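Local coordinates for DNA photolyase (Agrobacterium tumefaciens, PDB 4U63), which repairs ultraviolet-induced cyclobutane pyrimidine dimers in DNA with light, using a flavin cofactor and a methenyltetrahydrofolate antenna, at residues Y344-A349 against G433-R438; E71-H76 against W223-T228; K374-D379 against L475-H480; I28-K33 against V115-R120. One frame throughout, in Å; residues are numbered along the deposited sequence.

Contact 1 (Y344-A349 against G433-R438); sequences YPIVDA and GDYVRR
Y435 lays the CD2-CE2 side of its ring against helix 345-357, where two apolar groups meet it obliquely. The CB of A349 comes to 3.5 Å from CE2 of Y435, and CD1 of I346 lies 3.6 Å from CD2 of Y435, its side chain crossing the tyrosine at about a right angle. I346 reaches that far because CG1 stands anti to the backbone N (chi1 -171°), beside the carbonyl carbon, which carries the terminal methyl toward the ring. V436, the next residue of helix 434-439, fills the other part of the interface: its CG1 rests 3.8 Å from CB of P345, and its CG2 packs over the start of the helix, 4.0 Å from the backbone N of I346. The helix segments approach to 8.8 Å at 55°, and the small A349, whose CA is 5.4 Å from that of V436, sits where they come close. The phenol OH of Y435 goes on to hydrogen-bond Q353, one turn beyond A349 on helix 345-357, while V364 of helix 362-375 and P252 also touch this tyrosine. No hydrogen bond or salt bridge joins the two segments, so within the flavin-binding domain these helix starts are held together by buried apolar packing.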
# COMPACT_ATOMS: atom_id res chain seq x y z
N TYR A 344 -11.10 -21.64 10.08
CA TYR A 344 -9.92 -21.34 10.89
C TYR A 344 -10.08 -19.90 11.38
O TYR A 344 -9.91 -18.96 10.60
CB TYR A 344 -8.63 -21.50 10.06
CG TYR A 344 -8.29 -22.94 9.80
CD1 TYR A 344 -8.89 -23.64 8.74
CD2 TYR A 344 -7.39 -23.63 10.61
CE1 TYR A 344 -8.59 -24.98 8.50
CE2 TYR A 344 -7.09 -24.96 10.38
CZ TYR A 344 -7.68 -25.63 9.33
OH TYR A 344 -7.37 -26.96 9.11
N PRO A 345 -10.44 -19.71 12.66
CA PRO A 345 -10.82 -18.36 13.13
C PRO A 345 -9.84 -17.22 12.84
O PRO A 345 -10.27 -16.16 12.45
CB PRO A 345 -11.00 -18.56 14.62
CG PRO A 345 -11.52 -19.96 14.71
CD PRO A 345 -10.70 -20.72 13.71
N ILE A 346 -8.54 -17.44 13.02
CA ILE A 346 -7.57 -16.36 12.80
C ILE A 346 -7.55 -15.93 11.33
O ILE A 346 -7.44 -14.74 11.02
CB ILE A 346 -6.16 -16.72 13.33
CG1 ILE A 346 -5.22 -15.51 13.29
CG2 ILE A 346 -5.53 -17.88 12.57
CD1 ILE A 346 -5.63 -14.38 14.20
N VAL A 347 -7.69 -16.90 10.42
CA VAL A 347 -7.73 -16.64 8.99
C VAL A 347 -9.00 -15.86 8.67
O VAL A 347 -8.97 -14.83 8.00
CB VAL A 347 -7.68 -17.95 8.17
CG1 VAL A 347 -7.91 -17.69 6.68
CG2 VAL A 347 -6.34 -18.64 8.40
N ASP A 348 -10.11 -16.36 9.19
CA ASP A 348 -11.41 -15.72 8.95
C ASP A 348 -11.48 -14.30 9.50
O ASP A 348 -11.98 -13.40 8.84
CB ASP A 348 -12.53 -16.61 9.48
CG ASP A 348 -12.65 -17.91 8.69
OD1 ASP A 348 -12.08 -17.99 7.58
OD2 ASP A 348 -13.31 -18.85 9.17
N ALA A 349 -10.93 -14.10 10.70
CA ALA A 349 -10.85 -12.76 11.27
C ALA A 349 -10.11 -11.79 10.34
O ALA A 349 -10.60 -10.70 10.08
CB ALA A 349 -10.18 -12.82 12.64
N GLY A 433 -7.72 -14.36 22.29
CA GLY A 433 -8.73 -14.43 21.24
C GLY A 433 -9.44 -13.11 20.94
O GLY A 433 -10.46 -13.11 20.26
N ASP A 434 -8.89 -12.00 21.42
CA ASP A 434 -9.54 -10.68 21.27
C ASP A 434 -9.70 -10.24 19.82
O ASP A 434 -10.71 -9.67 19.45
CB ASP A 434 -8.80 -9.61 22.07
CG ASP A 434 -8.90 -9.83 23.56
OD1 ASP A 434 -9.80 -10.57 24.01
OD2 ASP A 434 -8.08 -9.25 24.30
N TYR A 435 -8.68 -10.48 19.00
CA TYR A 435 -8.78 -10.16 17.56
C TYR A 435 -9.85 -11.04 16.89
O TYR A 435 -10.66 -10.54 16.12
CB TYR A 435 -7.43 -10.33 16.90
CG TYR A 435 -7.38 -10.09 15.41
CD1 TYR A 435 -7.36 -8.80 14.87
CD2 TYR A 435 -7.30 -11.17 14.52
CE1 TYR A 435 -7.28 -8.59 13.50
CE2 TYR A 435 -7.22 -10.97 13.15
CZ TYR A 435 -7.21 -9.69 12.64
OH TYR A 435 -7.12 -9.50 11.29
N VAL A 436 -9.84 -12.33 17.19
CA VAL A 436 -10.85 -13.25 16.64
C VAL A 436 -12.27 -12.84 17.04
O VAL A 436 -13.15 -12.81 16.19
CB VAL A 436 -10.56 -14.71 17.04
CG1 VAL A 436 -11.78 -15.61 16.82
CG2 VAL A 436 -9.35 -15.24 16.28
N ARG A 437 -12.47 -12.55 18.31
CA ARG A 437 -13.78 -12.12 18.81
C ARG A 437 -14.27 -10.82 18.18
O ARG A 437 -15.49 -10.63 18.00
CB ARG A 437 -13.77 -11.96 20.34
CG ARG A 437 -13.64 -13.28 21.07
CD ARG A 437 -14.00 -13.19 22.54
NE ARG A 437 -13.59 -14.44 23.20
CZ ARG A 437 -12.38 -14.66 23.71
NH1 ARG A 437 -12.10 -15.83 24.27
NH2 ARG A 437 -11.44 -13.71 23.67
N ARG A 438 -13.34 -9.93 17.84
CA ARG A 438 -13.67 -8.66 17.20
C ARG A 438 -14.26 -8.87 15.81
O ARG A 438 -15.26 -8.25 15.46
CB ARG A 438 -12.42 -7.79 17.10
CG ARG A 438 -12.62 -6.42 16.46
CD ARG A 438 -11.38 -5.57 16.66
NE ARG A 438 -11.14 -5.33 18.08
CZ ARG A 438 -9.95 -5.23 18.68
NH1 ARG A 438 -8.81 -5.34 17.99
NH2 ARG A 438 -9.90 -5.01 19.99

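Contact 2 (E71-H76 against W223-T228); sequences EWWLHH and WTPGET
The loop 223-226 runs past one side of helix 68-87, drawing closest where the CA atoms of H76 and P225 lie 5.7 Å apart, and then G226 takes the N-cap position of helix 227-238. P225 is the centrepiece. Its CG sits over the six-membered ring of W73 in a CH-pi contact, 3.7 Å from the centroid and 12° off the normal, while CB of P225 rests 3.6 Å from CE2 of W73. The same CG also lies 3.5 Å from CZ3 of W72, approaching that ring obliquely, and CB of H76 packs 3.7 Å from CB of P225, so W72, W73 and H76 of the helix all pack against one pyrrolidine ring. W72 and W73 both hold CG anti to the backbone N (chi1 -168° for W73), which carries their indoles from the helix to the loop. Beyond the proline, W73 turns its edge to the face of W223 in an offset edge-to-face pair, planes at 72°, with CZ3 of W73 3.6 Å from CG of W223. The indole nitrogens are bound further out, NE1 of W73 by E268 and NE1 of W223 by the carbonyl of H357. W72 also meets F219, a residue of the antenna folate pocket, edge-to-face. The arrangement is a proline-aromatic cluster, fastening a helix of the N-terminal photolyase domain to the chain that follows the antenna-site residues P213, W215 and F219.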
# COMPACT_ATOMS: atom_id res chain seq x y z
N GLU A 71 -10.05 3.03 -5.02
CA GLU A 71 -10.90 4.02 -5.69
C GLU A 71 -11.67 4.86 -4.66
O GLU A 71 -11.80 6.07 -4.81
CB GLU A 71 -11.86 3.35 -6.67
CG GLU A 71 -11.17 2.84 -7.92
CD GLU A 71 -12.11 2.12 -8.87
OE1 GLU A 71 -13.17 1.64 -8.43
OE2 GLU A 71 -11.77 2.03 -10.06
N TRP A 72 -12.18 4.20 -3.62
CA TRP A 72 -12.78 4.92 -2.49
C TRP A 72 -11.76 5.89 -1.91
O TRP A 72 -12.08 7.06 -1.68
CB TRP A 72 -13.25 3.95 -1.41
CG TRP A 72 -13.83 4.59 -0.20
CD1 TRP A 72 -15.13 4.87 0.02
CD2 TRP A 72 -13.11 5.04 0.97
NE1 TRP A 72 -15.29 5.46 1.25
CE2 TRP A 72 -14.07 5.57 1.86
CE3 TRP A 72 -11.77 5.03 1.35
CZ2 TRP A 72 -13.72 6.10 3.10
CZ3 TRP A 72 -11.42 5.56 2.59
CH2 TRP A 72 -12.39 6.09 3.45
N TRP A 73 -10.54 5.40 -1.69
CA TRP A 73 -9.46 6.22 -1.17
C TRP A 73 -9.18 7.42 -2.08
O TRP A 73 -9.09 8.57 -1.62
CB TRP A 73 -8.18 5.40 -0.97
CG TRP A 73 -7.18 6.15 -0.16
CD1 TRP A 73 -6.31 7.10 -0.62
CD2 TRP A 73 -6.98 6.07 1.25
NE1 TRP A 73 -5.57 7.60 0.42
CE2 TRP A 73 -5.95 6.98 1.58
CE3 TRP A 73 -7.55 5.30 2.27
CZ2 TRP A 73 -5.49 7.16 2.89
CZ3 TRP A 73 -7.08 5.47 3.57
CH2 TRP A 73 -6.07 6.39 3.87
N LEU A 74 -9.05 7.15 -3.38
CA LEU A 74 -8.70 8.18 -4.35
C LEU A 74 -9.71 9.30 -4.40
O LEU A 74 -9.34 10.46 -4.47
CB LEU A 74 -8.52 7.59 -5.74
CG LEU A 74 -8.20 8.59 -6.86
CD1 LEU A 74 -6.84 9.23 -6.64
CD2 LEU A 74 -8.25 7.95 -8.24
N HIS A 75 -11.00 8.95 -4.38
CA HIS A 75 -12.04 9.97 -4.38
C HIS A 75 -11.82 10.99 -3.26
O HIS A 75 -11.75 12.20 -3.48
CB HIS A 75 -13.41 9.33 -4.20
CG HIS A 75 -14.52 10.32 -4.13
ND1 HIS A 75 -15.27 10.69 -5.24
CD2 HIS A 75 -15.01 11.04 -3.10
CE1 HIS A 75 -16.17 11.58 -4.88
NE2 HIS A 75 -16.03 11.82 -3.59
N HIS A 76 -11.70 10.47 -2.05
CA HIS A 76 -11.54 11.34 -0.88
C HIS A 76 -10.21 12.07 -0.89
O HIS A 76 -10.14 13.22 -0.48
CB HIS A 76 -11.72 10.53 0.38
CG HIS A 76 -13.11 10.06 0.57
ND1 HIS A 76 -14.16 10.94 0.75
CD2 HIS A 76 -13.65 8.82 0.61
CE1 HIS A 76 -15.28 10.26 0.89
NE2 HIS A 76 -15.00 8.97 0.81
N TRP A 223 -10.28 5.48 8.57
CA TRP A 223 -9.51 6.26 7.61
C TRP A 223 -10.04 7.65 7.33
O TRP A 223 -11.25 7.86 7.29
CB TRP A 223 -9.48 5.51 6.28
CG TRP A 223 -8.91 4.14 6.37
CD1 TRP A 223 -9.55 2.97 6.09
CD2 TRP A 223 -7.59 3.79 6.77
NE1 TRP A 223 -8.70 1.91 6.30
CE2 TRP A 223 -7.49 2.38 6.71
CE3 TRP A 223 -6.47 4.53 7.18
CZ2 TRP A 223 -6.31 1.70 7.05
CZ3 TRP A 223 -5.31 3.86 7.51
CH2 TRP A 223 -5.23 2.45 7.45
N THR A 224 -9.10 8.58 7.13
CA THR A 224 -9.39 9.94 6.65
C THR A 224 -8.39 10.21 5.53
O THR A 224 -7.28 10.70 5.77
CB THR A 224 -9.24 10.97 7.79
OG1 THR A 224 -10.14 10.62 8.84
CG2 THR A 224 -9.55 12.39 7.33
N PRO A 225 -8.75 9.85 4.29
CA PRO A 225 -7.79 10.01 3.20
C PRO A 225 -7.35 11.46 2.97
O PRO A 225 -8.13 12.38 3.18
CB PRO A 225 -8.55 9.48 1.98
CG PRO A 225 -9.46 8.47 2.56
CD PRO A 225 -9.94 9.12 3.82
N GLY A 226 -6.10 11.61 2.58
CA GLY A 226 -5.53 12.90 2.25
C GLY A 226 -4.38 13.26 3.14
O GLY A 226 -4.08 12.57 4.12
N GLU A 227 -3.74 14.38 2.81
CA GLU A 227 -2.56 14.86 3.53
C GLU A 227 -2.81 15.19 5.00
O GLU A 227 -2.02 14.82 5.87
CB GLU A 227 -2.02 16.08 2.81
CG GLU A 227 -0.77 16.61 3.46
CD GLU A 227 -0.07 17.62 2.60
OE1 GLU A 227 -0.75 18.42 1.90
OE2 GLU A 227 1.17 17.62 2.63
N THR A 228 -3.88 15.92 5.29
CA THR A 228 -4.23 16.24 6.69
C THR A 228 -4.42 14.96 7.51
O THR A 228 -3.91 14.84 8.62
CB THR A 228 -5.48 17.12 6.76
OG1 THR A 228 -5.21 18.37 6.12
CG2 THR A 228 -5.90 17.38 8.22

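Contact 3 (K374-D379 against L475-H480); sequences KHLLID and LPIVDH
H375 and H480 meet rim to rim, each presenting a ring nitrogen near the plane of the other, where the end of helix 362-375 in the helical flavin-binding domain faces the loop that leads into the C-terminal helix 480-495. The planes are 31° apart and the centroids 5.3 Å, so neither ring lies over the other. NE2 of H375 and ND1 of H480 are 3.1 Å apart in a nearly straight hydrogen bond (163°), and either nitrogen could supply the proton; one of the two must be protonated and the other carry a lone pair. H480 brings ND1 across with CG anti to its backbone N (chi1 169°). F371, one turn earlier in the helix of H375, stacks on the H375 ring, and R486 of helix 480-495 binds the H375 carbonyl, a second tie between these helices. Apolar contacts lie alongside the histidine pair. In the conformer modelled here, I477 crosses L376 at about a right angle and brings CD1 to 3.7 Å from CD2 of L376; W337 and A336 of helix 331-338 extend this patch, W337 against L376 and A336 against I477. D479, at the N-cap position of the last helix, uses its carboxylate to cap the backbone N of K482. V478 aims its side chain at the first segment, with CG1 4.0 Å from the backbone O of H375.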
# COMPACT_ATOMS: atom_id res chain seq x y z
N LYS A 374 -0.56 -22.63 0.81
CA LYS A 374 -0.14 -23.94 1.32
C LYS A 374 -1.30 -24.82 1.73
O LYS A 374 -1.40 -25.93 1.26
CB LYS A 374 0.85 -23.75 2.45
CG LYS A 374 2.06 -22.97 1.95
CD LYS A 374 3.14 -22.86 2.96
CE LYS A 374 4.33 -22.13 2.36
NZ LYS A 374 5.42 -22.03 3.35
N HIS A 375 -2.19 -24.32 2.57
CA HIS A 375 -3.35 -25.13 2.98
C HIS A 375 -4.35 -25.38 1.86
O HIS A 375 -4.87 -26.48 1.76
CB HIS A 375 -4.05 -24.54 4.19
CG HIS A 375 -3.31 -24.78 5.46
ND1 HIS A 375 -2.17 -24.09 5.79
CD2 HIS A 375 -3.53 -25.65 6.47
CE1 HIS A 375 -1.72 -24.52 6.96
NE2 HIS A 375 -2.53 -25.47 7.38
N LEU A 376 -4.61 -24.37 1.02
CA LEU A 376 -5.54 -24.55 -0.11
C LEU A 376 -4.84 -24.83 -1.44
O LEU A 376 -5.49 -25.20 -2.41
CB LEU A 376 -6.48 -23.34 -0.24
CG LEU A 376 -7.19 -22.94 1.05
CD1 LEU A 376 -8.11 -21.75 0.81
CD2 LEU A 376 -7.99 -24.11 1.62
N LEU A 377 -3.52 -24.67 -1.49
CA LEU A 377 -2.73 -24.90 -2.70
C LEU A 377 -3.24 -24.09 -3.88
O LEU A 377 -3.32 -24.59 -5.01
CB LEU A 377 -2.69 -26.40 -3.01
CG LEU A 377 -1.37 -26.92 -3.55
CD1 LEU A 377 -0.29 -26.78 -2.48
CD2 LEU A 377 -1.50 -28.36 -4.00
N ILE A 378 -3.58 -22.82 -3.62
CA ILE A 378 -4.11 -21.93 -4.65
C ILE A 378 -3.05 -20.93 -5.05
O ILE A 378 -2.32 -20.41 -4.20
CB ILE A 378 -5.37 -21.20 -4.15
CG1 ILE A 378 -6.54 -22.18 -4.08
CG2 ILE A 378 -5.72 -20.04 -5.06
CD1 ILE A 378 -7.76 -21.61 -3.41
N ASP A 379 -2.96 -20.69 -6.36
CA ASP A 379 -1.98 -19.76 -6.95
C ASP A 379 -1.92 -18.43 -6.20
O ASP A 379 -2.93 -17.74 -6.05
CB ASP A 379 -2.38 -19.53 -8.42
CG ASP A 379 -1.33 -18.78 -9.22
OD1 ASP A 379 -0.45 -18.12 -8.65
OD2 ASP A 379 -1.41 -18.87 -10.46
N LEU A 475 -17.19 -25.49 9.71
CA LEU A 475 -16.14 -26.45 10.05
C LEU A 475 -14.94 -26.13 9.19
O LEU A 475 -15.09 -25.48 8.14
CB LEU A 475 -16.58 -27.89 9.78
CG LEU A 475 -17.60 -28.49 10.73
CD1 LEU A 475 -18.12 -29.80 10.16
CD2 LEU A 475 -16.97 -28.72 12.09
N PRO A 476 -13.73 -26.59 9.60
CA PRO A 476 -12.56 -26.34 8.77
C PRO A 476 -12.76 -26.86 7.38
O PRO A 476 -13.21 -27.99 7.20
CB PRO A 476 -11.45 -27.13 9.48
CG PRO A 476 -11.90 -27.18 10.88
CD PRO A 476 -13.39 -27.34 10.82
N ILE A 477 -12.46 -26.03 6.38
CA ILE A 477 -12.64 -26.43 4.98
C ILE A 477 -11.57 -27.43 4.51
O ILE A 477 -11.76 -28.11 3.50
CB ILE A 477 -12.75 -25.22 4.02
CG1 ILE A 477 -11.47 -24.38 3.99
CG2 ILE A 477 -13.95 -24.37 4.41
CD1 ILE A 477 -11.44 -23.36 2.86
N VAL A 478 -10.47 -27.52 5.26
CA VAL A 478 -9.47 -28.56 5.04
C VAL A 478 -8.91 -28.98 6.42
O VAL A 478 -8.85 -28.17 7.35
CB VAL A 478 -8.34 -28.08 4.08
CG1 VAL A 478 -7.48 -27.00 4.74
CG2 VAL A 478 -7.50 -29.26 3.60
N ASP A 479 -8.51 -30.25 6.54
CA ASP A 479 -7.83 -30.75 7.73
C ASP A 479 -6.37 -30.32 7.65
O ASP A 479 -5.76 -30.44 6.60
CB ASP A 479 -7.93 -32.28 7.80
CG ASP A 479 -7.07 -32.88 8.90
OD1 ASP A 479 -7.44 -32.79 10.08
OD2 ASP A 479 -6.02 -33.47 8.57
N HIS A 480 -5.83 -29.81 8.76
CA HIS A 480 -4.44 -29.31 8.77
C HIS A 480 -3.44 -30.37 8.31
O HIS A 480 -2.62 -30.09 7.43
CB HIS A 480 -4.03 -28.81 10.16
CG HIS A 480 -2.56 -28.54 10.29
ND1 HIS A 480 -1.95 -27.47 9.67
CD2 HIS A 480 -1.58 -29.21 10.93
CE1 HIS A 480 -0.66 -27.48 9.94
NE2 HIS A 480 -0.41 -28.53 10.70

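Contact 4 (I28-K33 against V115-R120); sequences IVWFRK and VVWNRR. With SO4 (sulfate ion), chain D; SO4 (sulfate ion), chain E.
NH2 of R32 donates a 2.8 Å hydrogen bond to the carbonyl O of N118, nearly straight at 169°, and also makes a salt bridge to D129 of helix 123-138. The bond lies in the guanidinium plane, although the donor is tilted from the plane of the carbonyl. It sits at the C-terminal end of two neighbouring parallel strands, 27-31 and 114-118, in the five-stranded sheet of the Rossmann-like N-terminal photolyase domain. Earlier along the strands the backbones pair through V116 N to I28 O and W30 N to V116 O, while V29 and V116 touch on one face of the sheet and I28 and V115 on the other. R32 bends at chi2 and chi3, which folds its guanidinium in between W117 and R120. On one face lies the W117 indole in a cation-pi contact, CZ of R32 4.2 Å from the centroid of the five-membered ring; over the opposite face comes CD of R120. The two guanidinium groups approach to 3.3 Å, NH1 of R32 to NE of R120, with D129 shared between them and E60 on R120, so acidic partners probably offset their like charges. W30 points its edge at the face of W117, planes at 87°, with CE3 to CE3 3.5 Å. A water bridges W30 O, NE of R32 and N of N118. R119 turns the other way, to two sulfate ions probably left from crystallisation, its NH2 lying 2.7 Å from O1 of the chain D sulfate.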
# COMPACT_ATOMS: atom_id res chain seq x y z
N ILE A 28 2.79 23.55 -15.49
CA ILE A 28 1.85 22.50 -15.16
C ILE A 28 2.47 21.54 -14.16
O ILE A 28 3.60 21.08 -14.34
CB ILE A 28 1.42 21.73 -16.43
CG1 ILE A 28 0.65 22.68 -17.36
CG2 ILE A 28 0.56 20.52 -16.07
CD1 ILE A 28 0.59 22.21 -18.79
N VAL A 29 1.72 21.24 -13.10
CA VAL A 29 2.12 20.24 -12.11
C VAL A 29 1.18 19.07 -12.25
O VAL A 29 -0.01 19.18 -11.93
CB VAL A 29 2.04 20.77 -10.66
CG1 VAL A 29 2.51 19.69 -9.69
CG2 VAL A 29 2.88 22.02 -10.50
N TRP A 30 1.70 17.94 -12.72
CA TRP A 30 0.90 16.74 -12.92
C TRP A 30 1.00 15.83 -11.69
O TRP A 30 2.06 15.26 -11.44
CB TRP A 30 1.34 16.02 -14.21
CG TRP A 30 0.64 14.72 -14.47
CD1 TRP A 30 -0.59 14.32 -13.99
CD2 TRP A 30 1.11 13.65 -15.29
NE1 TRP A 30 -0.89 13.08 -14.45
CE2 TRP A 30 0.13 12.63 -15.25
CE3 TRP A 30 2.27 13.44 -16.06
CZ2 TRP A 30 0.27 11.42 -15.94
CZ3 TRP A 30 2.42 12.22 -16.74
CH2 TRP A 30 1.42 11.24 -16.68
N PHE A 31 -0.10 15.74 -10.93
CA PHE A 31 -0.24 14.87 -9.75
C PHE A 31 -0.66 13.45 -10.15
O PHE A 31 -1.53 13.28 -11.01
CB PHE A 31 -1.32 15.41 -8.80
CG PHE A 31 -0.88 16.58 -7.96
CD1 PHE A 31 -0.99 17.88 -8.43
CD2 PHE A 31 -0.38 16.38 -6.68
CE1 PHE A 31 -0.59 18.96 -7.65
CE2 PHE A 31 0.02 17.45 -5.89
CZ PHE A 31 -0.10 18.74 -6.37
N ARG A 32 -0.05 12.46 -9.50
CA ARG A 32 -0.41 11.04 -9.69
C ARG A 32 -0.61 10.36 -8.31
O ARG A 32 -1.71 10.41 -7.76
CB ARG A 32 0.64 10.33 -10.55
CG ARG A 32 0.73 10.83 -12.00
CD ARG A 32 1.69 12.00 -12.18
NE ARG A 32 3.07 11.62 -11.90
CZ ARG A 32 3.85 10.94 -12.74
NH1 ARG A 32 3.40 10.54 -13.93
NH2 ARG A 32 5.10 10.64 -12.37
N LYS A 33 0.41 9.74 -7.74
CA LYS A 33 0.30 9.17 -6.38
C LYS A 33 1.25 9.96 -5.48
O LYS A 33 2.19 9.43 -4.87
CB LYS A 33 0.56 7.67 -6.35
CG LYS A 33 -0.49 6.86 -7.12
CD LYS A 33 -0.32 5.36 -6.96
CE LYS A 33 -1.54 4.62 -7.51
NZ LYS A 33 -1.40 3.14 -7.56
N VAL A 115 6.40 21.30 -17.69
CA VAL A 115 5.61 20.32 -16.98
C VAL A 115 6.52 19.70 -15.95
O VAL A 115 7.63 19.29 -16.26
CB VAL A 115 5.06 19.21 -17.89
CG1 VAL A 115 4.20 18.24 -17.08
CG2 VAL A 115 4.26 19.79 -19.05
N VAL A 116 6.04 19.63 -14.70
CA VAL A 116 6.75 18.94 -13.65
C VAL A 116 5.90 17.82 -13.05
O VAL A 116 4.66 17.88 -13.06
CB VAL A 116 7.21 19.89 -12.52
CG1 VAL A 116 8.18 20.92 -13.07
CG2 VAL A 116 6.02 20.57 -11.84
N TRP A 117 6.59 16.81 -12.55
CA TRP A 117 5.96 15.76 -11.78
C TRP A 117 6.94 15.11 -10.81
O TRP A 117 8.16 15.24 -10.94
CB TRP A 117 5.33 14.70 -12.69
CG TRP A 117 6.26 13.93 -13.64
CD1 TRP A 117 7.22 13.00 -13.31
CD2 TRP A 117 6.26 14.00 -15.08
NE1 TRP A 117 7.82 12.51 -14.45
CE2 TRP A 117 7.26 13.10 -15.54
CE3 TRP A 117 5.53 14.74 -16.02
CZ2 TRP A 117 7.53 12.93 -16.91
CZ3 TRP A 117 5.80 14.56 -17.37
CH2 TRP A 117 6.80 13.66 -17.80
N ASN A 118 6.39 14.42 -9.83
CA ASN A 118 7.17 13.59 -8.94
C ASN A 118 7.32 12.21 -9.54
O ASN A 118 6.34 11.62 -10.01
CB ASN A 118 6.52 13.54 -7.57
CG ASN A 118 6.55 14.88 -6.89
OD1 ASN A 118 7.62 15.47 -6.73
ND2 ASN A 118 5.40 15.39 -6.50
N ARG A 119 8.55 11.71 -9.51
CA ARG A 119 8.86 10.40 -10.07
C ARG A 119 8.03 9.33 -9.38
O ARG A 119 7.72 9.42 -8.17
CB ARG A 119 10.34 10.07 -9.89
CG ARG A 119 11.24 10.94 -10.72
CD ARG A 119 12.69 10.78 -10.30
NE ARG A 119 13.50 11.82 -10.91
CZ ARG A 119 14.68 12.23 -10.46
NH1 ARG A 119 15.23 11.70 -9.36
NH2 ARG A 119 15.32 13.20 -11.11
N ARG A 120 7.64 8.33 -10.17
CA ARG A 120 6.98 7.14 -9.67
C ARG A 120 7.88 6.01 -10.09
O ARG A 120 8.38 5.98 -11.21
CB ARG A 120 5.56 6.98 -10.21
CG ARG A 120 5.43 6.96 -11.72
CD ARG A 120 3.97 7.01 -12.13
NE ARG A 120 3.81 7.29 -13.55
CZ ARG A 120 2.64 7.37 -14.18
NH1 ARG A 120 1.50 7.18 -13.51
NH2 ARG A 120 2.60 7.63 -15.48
S SO4 D . 18.27 14.07 -9.13
O1 SO4 D . 17.86 13.89 -10.53
O2 SO4 D . 18.46 15.51 -8.86
O3 SO4 D . 19.55 13.37 -8.91
O4 SO4 D . 17.25 13.52 -8.22
S SO4 E . 14.63 14.77 -14.97
O1 SO4 E . 15.41 14.78 -16.23
O2 SO4 E . 14.15 16.12 -14.64
O3 SO4 E . 13.49 13.85 -15.16
O4 SO4 E . 15.49 14.30 -13.87
O HOH W 1 3.58 13.70 -9.91
O HOH W 2 3.76 10.68 -8.67

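How the contacts relate
Contact 4 lies in the parallel sheet of the N-terminal photolyase domain; contacts 1 and 3 lie in the helical flavin-binding domain, on the opposite side of the chain's centre, their centres about 42 and 44 Å from that of contact 4. Contact 2 stands between, 18 Å from contact 4 and 28 Å from contact 1, centre to centre. Contacts 4 and 2 cross along the chain and close before contacts 1 and 3 open, which cross in turn. Contacts 1 and 3 have centres 17 Å apart and touch: Y344, at the N-cap of helix 345-357, probably hydrogen-bonds V478 O. Between this bond and contact 3, the loop leading into helix 480-495 is tied to the consecutive helices 345-357 and 362-375.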